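Local coordinates for GARP domain-containing protein (Trypanosoma brucei brucei TREU927, PDB 6XZ6) that serves as a trypanosome receptor for the complement regulator factor H and increases transmission of the parasite to tsetse flies, at residues M95-F100 and E182-A187; F35-A40 and A189-A194. All blocks are in the same frame, centred on the assembly; numbering follows the deposited sequence.

Interaction 1: M95-F100 and E182-A187; sequences MEVKRF and EELQKA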
loop_
_atom_site.group_PDB
_atom_site.type_symbol
_atom_site.label_atom_id
_atom_site.label_comp_id
_atom_site.label_asym_id
_atom_site.label_seq_id
_atom_site.Cartn_x
_atom_site.Cartn_y
_atom_site.Cartn_z
ATOM N N MET A 95 -7.978 -9.433 10.582
ATOM C CA MET A 95 -8.957 -8.346 10.529
ATOM C C MET A 95 -8.147 -7.032 10.414
ATOM O O MET A 95 -8.509 -6.192 9.594
ATOM C CB MET A 95 -9.856 -8.405 11.795
ATOM C CG MET A 95 -10.702 -7.167 12.056
ATOM S SD MET A 95 -9.837 -5.731 12.800
ATOM C CE MET A 95 -9.657 -6.251 14.441
ATOM N N GLU A 96 -7.024 -6.881 11.177
ATOM C CA GLU A 96 -6.194 -5.664 11.072
ATOM C C GLU A 96 -5.532 -5.584 9.696
ATOM O O GLU A 96 -5.511 -4.521 9.099
ATOM C CB GLU A 96 -5.132 -5.530 12.183
ATOM C CG GLU A 96 -5.541 -5.882 13.608
ATOM C CD GLU A 96 -6.323 -4.887 14.447
ATOM O OE1 GLU A 96 -6.395 -5.089 15.684
ATOM O OE2 GLU A 96 -6.884 -3.928 13.874
ATOM N N VAL A 97 -5.012 -6.710 9.183
ATOM C CA VAL A 97 -4.423 -6.778 7.837
ATOM C C VAL A 97 -5.454 -6.236 6.811
ATOM O O VAL A 97 -5.116 -5.345 6.051
ATOM C CB VAL A 97 -3.928 -8.216 7.453
ATOM C CG1 VAL A 97 -3.525 -8.292 5.994
ATOM C CG2 VAL A 97 -2.803 -8.683 8.360
ATOM N N LYS A 98 -6.687 -6.755 6.796
ATOM C CA LYS A 98 -7.740 -6.266 5.880
ATOM C C LYS A 98 -8.010 -4.731 6.071
ATOM O O LYS A 98 -8.237 -4.028 5.097
ATOM C CB LYS A 98 -9.034 -7.071 6.050
ATOM C CG LYS A 98 -9.049 -8.341 5.240
ATOM C CD LYS A 98 -9.600 -9.549 6.014
ATOM C CE LYS A 98 -9.124 -10.874 5.429
ATOM N NZ LYS A 98 -7.639 -11.053 5.522
ATOM N N ARG A 99 -7.928 -4.236 7.302
ATOM C CA ARG A 99 -8.143 -2.848 7.656
ATOM C C ARG A 99 -7.030 -1.906 7.156
ATOM O O ARG A 99 -7.350 -0.835 6.643
ATOM C CB ARG A 99 -8.316 -2.762 9.167
ATOM C CG ARG A 99 -8.574 -1.384 9.670
ATOM C CD ARG A 99 -8.367 -1.389 11.151
ATOM N NE ARG A 99 -7.643 -0.192 11.549
ATOM C CZ ARG A 99 -6.857 -0.118 12.611
ATOM N NH1 ARG A 99 -6.703 -1.168 13.403
ATOM N NH2 ARG A 99 -6.226 1.010 12.897
ATOM N N PHE A 100 -5.749 -2.273 7.325
ATOM C CA PHE A 100 -4.621 -1.476 6.854
ATOM C C PHE A 100 -4.457 -1.523 5.350
ATOM O O PHE A 100 -4.056 -0.525 4.761
ATOM C CB PHE A 100 -3.330 -1.856 7.574
ATOM C CG PHE A 100 -3.397 -1.519 9.047
ATOM C CD1 PHE A 100 -3.610 -0.209 9.470
ATOM C CD2 PHE A 100 -3.281 -2.517 10.012
ATOM C CE1 PHE A 100 -3.709 0.095 10.823
ATOM C CE2 PHE A 100 -3.371 -2.210 11.372
ATOM C CZ PHE A 100 -3.572 -0.904 11.767
ATOM N N GLU A 182 3.542 -0.002 7.826
ATOM C CA GLU A 182 4.333 -0.554 8.932
ATOM C C GLU A 182 3.455 -1.435 9.823
ATOM O O GLU A 182 3.881 -2.513 10.222
ATOM C CB GLU A 182 4.924 0.591 9.758
ATOM C CG GLU A 182 6.163 0.222 10.565
ATOM C CD GLU A 182 6.743 1.341 11.421
ATOM O OE1 GLU A 182 6.521 2.537 11.109
ATOM O OE2 GLU A 182 7.434 1.010 12.414
ATOM N N GLU A 183 2.227 -0.985 10.107
ATOM C CA GLU A 183 1.223 -1.709 10.875
ATOM C C GLU A 183 0.668 -2.881 10.081
ATOM O O GLU A 183 0.233 -3.842 10.702
ATOM C CB GLU A 183 0.071 -0.780 11.284
ATOM C CG GLU A 183 0.413 0.210 12.383
ATOM C CD GLU A 183 -0.669 1.237 12.650
ATOM O OE1 GLU A 183 -1.072 1.380 13.829
ATOM O OE2 GLU A 183 -1.114 1.904 11.688
ATOM N N LEU A 184 0.652 -2.815 8.722
ATOM C CA LEU A 184 0.173 -3.927 7.870
ATOM C C LEU A 184 1.159 -5.090 7.996
ATOM O O LEU A 184 0.751 -6.249 8.005
ATOM C CB LEU A 184 0.019 -3.514 6.371
ATOM C CG LEU A 184 -0.406 -4.624 5.354
ATOM C CD1 LEU A 184 -1.880 -4.845 5.383
ATOM C CD2 LEU A 184 -0.036 -4.255 3.937
ATOM N N GLN A 185 2.450 -4.768 8.132
ATOM C CA GLN A 185 3.507 -5.767 8.276
ATOM C C GLN A 185 3.564 -6.349 9.693
ATOM O O GLN A 185 3.779 -7.553 9.834
ATOM C CB GLN A 185 4.853 -5.213 7.788
ATOM C CG GLN A 185 4.728 -4.608 6.366
ATOM C CD GLN A 185 5.986 -3.955 5.865
ATOM O OE1 GLN A 185 6.780 -3.374 6.623
ATOM N NE2 GLN A 185 6.186 -3.996 4.547
ATOM N N LYS A 186 3.268 -5.536 10.730
ATOM C CA LYS A 186 3.234 -6.016 12.126
ATOM C C LYS A 186 2.055 -6.985 12.293
ATOM O O LYS A 186 2.211 -8.029 12.933
ATOM C CB LYS A 186 3.104 -4.860 13.136
ATOM C CG LYS A 186 4.323 -3.949 13.259
ATOM C CD LYS A 186 4.248 -3.066 14.515
ATOM C CE LYS A 186 3.692 -1.673 14.279
ATOM N NZ LYS A 186 4.735 -0.736 13.790
ATOM N N ALA A 187 0.891 -6.650 11.688
ATOM C CA ALA A 187 -0.325 -7.456 11.725
ATOM C C ALA A 187 -0.184 -8.753 10.969
ATOM O O ALA A 187 -0.761 -9.757 11.378
ATOM C CB ALA A 187 -1.496 -6.663 11.201
HETATM O O HOH W 1 -4.261 2.345 14.618
#

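Interaction 2: F35-A40 and A189-A194; sequences FEAVGA and AETVRA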
loop_
_atom_site.group_PDB
_atom_site.type_symbol
_atom_site.label_atom_id
_atom_site.label_comp_id
_atom_site.label_asym_id
_atom_site.label_seq_id
_atom_site.Cartn_x
_atom_site.Cartn_y
_atom_site.Cartn_z
ATOM N N PHE A 35 -3.711 -12.298 1.392
ATOM C CA PHE A 35 -3.663 -13.737 1.085
ATOM C C PHE A 35 -2.910 -14.497 2.173
ATOM O O PHE A 35 -3.416 -15.491 2.689
ATOM C CB PHE A 35 -3.008 -13.965 -0.281
ATOM C CG PHE A 35 -3.883 -13.655 -1.471
ATOM C CD1 PHE A 35 -5.272 -13.753 -1.379
ATOM C CD2 PHE A 35 -3.314 -13.380 -2.723
ATOM C CE1 PHE A 35 -6.072 -13.531 -2.495
ATOM C CE2 PHE A 35 -4.112 -13.160 -3.841
ATOM C CZ PHE A 35 -5.490 -13.254 -3.721
ATOM N N GLU A 36 -1.736 -13.973 2.579
ATOM C CA GLU A 36 -0.903 -14.520 3.645
ATOM C C GLU A 36 -1.653 -14.594 4.991
ATOM O O GLU A 36 -1.573 -15.621 5.663
ATOM C CB GLU A 36 0.415 -13.723 3.755
ATOM C CG GLU A 36 1.392 -14.330 4.742
ATOM C CD GLU A 36 2.668 -13.553 4.953
ATOM O OE1 GLU A 36 3.393 -13.884 5.917
ATOM O OE2 GLU A 36 2.938 -12.609 4.177
ATOM N N ALA A 37 -2.382 -13.521 5.369
ATOM C CA ALA A 37 -3.180 -13.465 6.598
ATOM C C ALA A 37 -4.309 -14.503 6.558
ATOM O O ALA A 37 -4.521 -15.212 7.539
ATOM C CB ALA A 37 -3.745 -12.065 6.796
ATOM N N VAL A 38 -4.981 -14.631 5.408
ATOM C CA VAL A 38 -6.068 -15.593 5.170
ATOM C C VAL A 38 -5.529 -17.031 5.291
ATOM O O VAL A 38 -6.169 -17.873 5.900
ATOM C CB VAL A 38 -6.761 -15.306 3.790
ATOM C CG1 VAL A 38 -7.538 -16.530 3.255
ATOM C CG2 VAL A 38 -7.669 -14.082 3.893
ATOM N N GLY A 39 -4.359 -17.284 4.713
ATOM C CA GLY A 39 -3.699 -18.580 4.789
ATOM C C GLY A 39 -3.304 -18.928 6.203
ATOM O O GLY A 39 -3.616 -20.013 6.667
ATOM N N ALA A 40 -2.661 -17.980 6.912
ATOM C CA ALA A 40 -2.242 -18.115 8.306
ATOM C C ALA A 40 -3.426 -18.385 9.222
ATOM O O ALA A 40 -3.350 -19.285 10.043
ATOM C CB ALA A 40 -1.507 -16.876 8.746
ATOM N N ALA A 189 2.751 -10.437 10.592
ATOM C CA ALA A 189 3.649 -11.222 11.450
ATOM C C ALA A 189 2.898 -11.837 12.647
ATOM O O ALA A 189 3.140 -12.996 12.995
ATOM C CB ALA A 189 4.802 -10.355 11.942
ATOM N N GLU A 190 1.975 -11.069 13.250
ATOM C CA GLU A 190 1.122 -11.502 14.360
ATOM C C GLU A 190 0.181 -12.660 13.930
ATOM O O GLU A 190 -0.137 -13.499 14.781
ATOM C CB GLU A 190 0.267 -10.332 14.868
ATOM C CG GLU A 190 0.973 -9.277 15.700
ATOM C CD GLU A 190 0.207 -7.968 15.888
ATOM O OE1 GLU A 190 -1.046 -7.979 15.820
ATOM O OE2 GLU A 190 0.865 -6.922 16.109
ATOM N N THR A 191 -0.322 -12.677 12.657
ATOM C CA THR A 191 -1.198 -13.780 12.193
ATOM C C THR A 191 -0.369 -15.043 12.014
ATOM O O THR A 191 -0.784 -16.130 12.431
ATOM C CB THR A 191 -2.011 -13.504 10.905
ATOM O OG1 THR A 191 -2.305 -12.114 10.705
ATOM C CG2 THR A 191 -3.299 -14.296 10.883
ATOM N N VAL A 192 0.826 -14.888 11.431
ATOM C CA VAL A 192 1.761 -15.987 11.202
ATOM C C VAL A 192 2.202 -16.579 12.551
ATOM O O VAL A 192 2.204 -17.798 12.686
ATOM C CB VAL A 192 2.942 -15.516 10.302
ATOM C CG1 VAL A 192 4.061 -16.534 10.255
ATOM C CG2 VAL A 192 2.469 -15.162 8.888
ATOM N N ARG A 193 2.499 -15.713 13.560
ATOM C CA ARG A 193 2.940 -16.090 14.915
ATOM C C ARG A 193 1.889 -16.906 15.642
ATOM O O ARG A 193 2.224 -17.890 16.294
ATOM C CB ARG A 193 3.304 -14.843 15.729
ATOM C CG ARG A 193 4.553 -15.001 16.572
ATOM C CD ARG A 193 4.942 -13.729 17.320
ATOM N NE ARG A 193 5.330 -12.626 16.427
ATOM C CZ ARG A 193 4.676 -11.469 16.342
ATOM N NH1 ARG A 193 3.607 -11.241 17.103
ATOM N NH2 ARG A 193 5.087 -10.530 15.501
ATOM N N ALA A 194 0.623 -16.520 15.506
ATOM C CA ALA A 194 -0.510 -17.203 16.102
ATOM C C ALA A 194 -0.815 -18.501 15.361
ATOM O O ALA A 194 -1.232 -19.465 15.985
ATOM C CB ALA A 194 -1.719 -16.279 16.102
#

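Interaction 1: M95-F100 and E182-A187
E96, whose CB touches A187 across the contact, takes a salt bridge from R99 on its own helix. R99 NH1 lies 2.8 Å from E96 OE2, which stays near the guanidinium plane. The bond is bent, at 131°, and comes in above the carboxylate plane of E96. From R99 NH2 a water leads on to E183 OE1; the water-to-E183 leg is long and weak. F100 CZ lies over one face of the R99 guanidinium, near that group's rim. The F100 ring in turn carries E183 CB over a face. This CH-pi contact is 3.7 Å from CB to the ring centroid, 12° off the normal. The E183 carboxylate is turned away from parallel with the ring. The two helices run antiparallel, with axes 8.6 Å apart at 159°, as neighbours in a long three-helix bundle. Its core side here is apolar. V97 and L184 meet at about a right angle, with V97 CG1 3.9 Å from L184 CD1. V97 CG1 stands anti to the backbone N, leaving CG2 to meet A187 CB at 3.7 Å. L184 also packs its CB on F100 CB, and its side chain reaches T30 and R33 of helix 4-61.

Interaction 2: F35-A40 and A189-A194
The E36 carboxylate meets V192 through OE1, 3.4 Å from V192 CG2. This methyl is tilted about 25° out of the carboxylate plane. The R193 guanidinium lies with one face over A189 O of its own helix, offset toward the rim, and takes no part across the contact. E36 gets to V192 because its CG is anti to the backbone N (chi1 -174°) and the chain runs extended beyond it. The two side chains approach at a slant. E36 OE2 has a weak, long ion pair with R33, one turn earlier on helix 4-61.

The centre of the contact is formed by small side chains. A40 points its CB at helix 165-208 and rests 3.8 Å from T191 CG2. The same methyl of A40 lies 3.8 Å from T191 O and 4.3 Å from V192 CG2. T191 CG2 also meets the backbone of the other helix, at 3.7 Å from A37 O. A37 CB comes no nearer to T191 than 4.2 Å, at OG1.

These are the first and last long helices of the three-helix bundle. They run parallel, their axes 8.8 Å apart and inclined by 20°. Alanine at A37 and A40 leaves little bulk between them. Helix 67-125 adds A90 and A93 against T191, and V97 against A37.

The T191 hydroxyl is hydrogen-bonded to A187 O, on its own helix. Its polar end is thus satisfied within the helix, and its methyl is turned to the neighbour. What passes between the segments is van der Waals contact, methyl against methyl or against an oxygen. The E36 carboxylate gains a methyl neighbour here rather than a polar partner, so its charge probably adds little to the attraction.

In the fold
Both interactions use helix 165-208, on neighbouring stretches of it, 182-187 and 189-194, and their centres are 10 Å apart. Interaction 1 joins it antiparallel to helix 67-125. Interaction 2 joins it parallel to helix 4-61. Along the chain the order is 35-40, 95-100, 182-187, 189-194, so both segments of interaction 1 fall between those of interaction 2. V97 CG2 also lies 4.2 Å from T191 OG1, so V97 packs against helix 165-208 as well as helix 4-61, and the three long helices meet there. Both lie near the middle of the elongated bundle, and no second protein chain of the assembly touches them. They are packing within the receptor body. The C17-C138 disulfide is a separate covalent tie in the same chain.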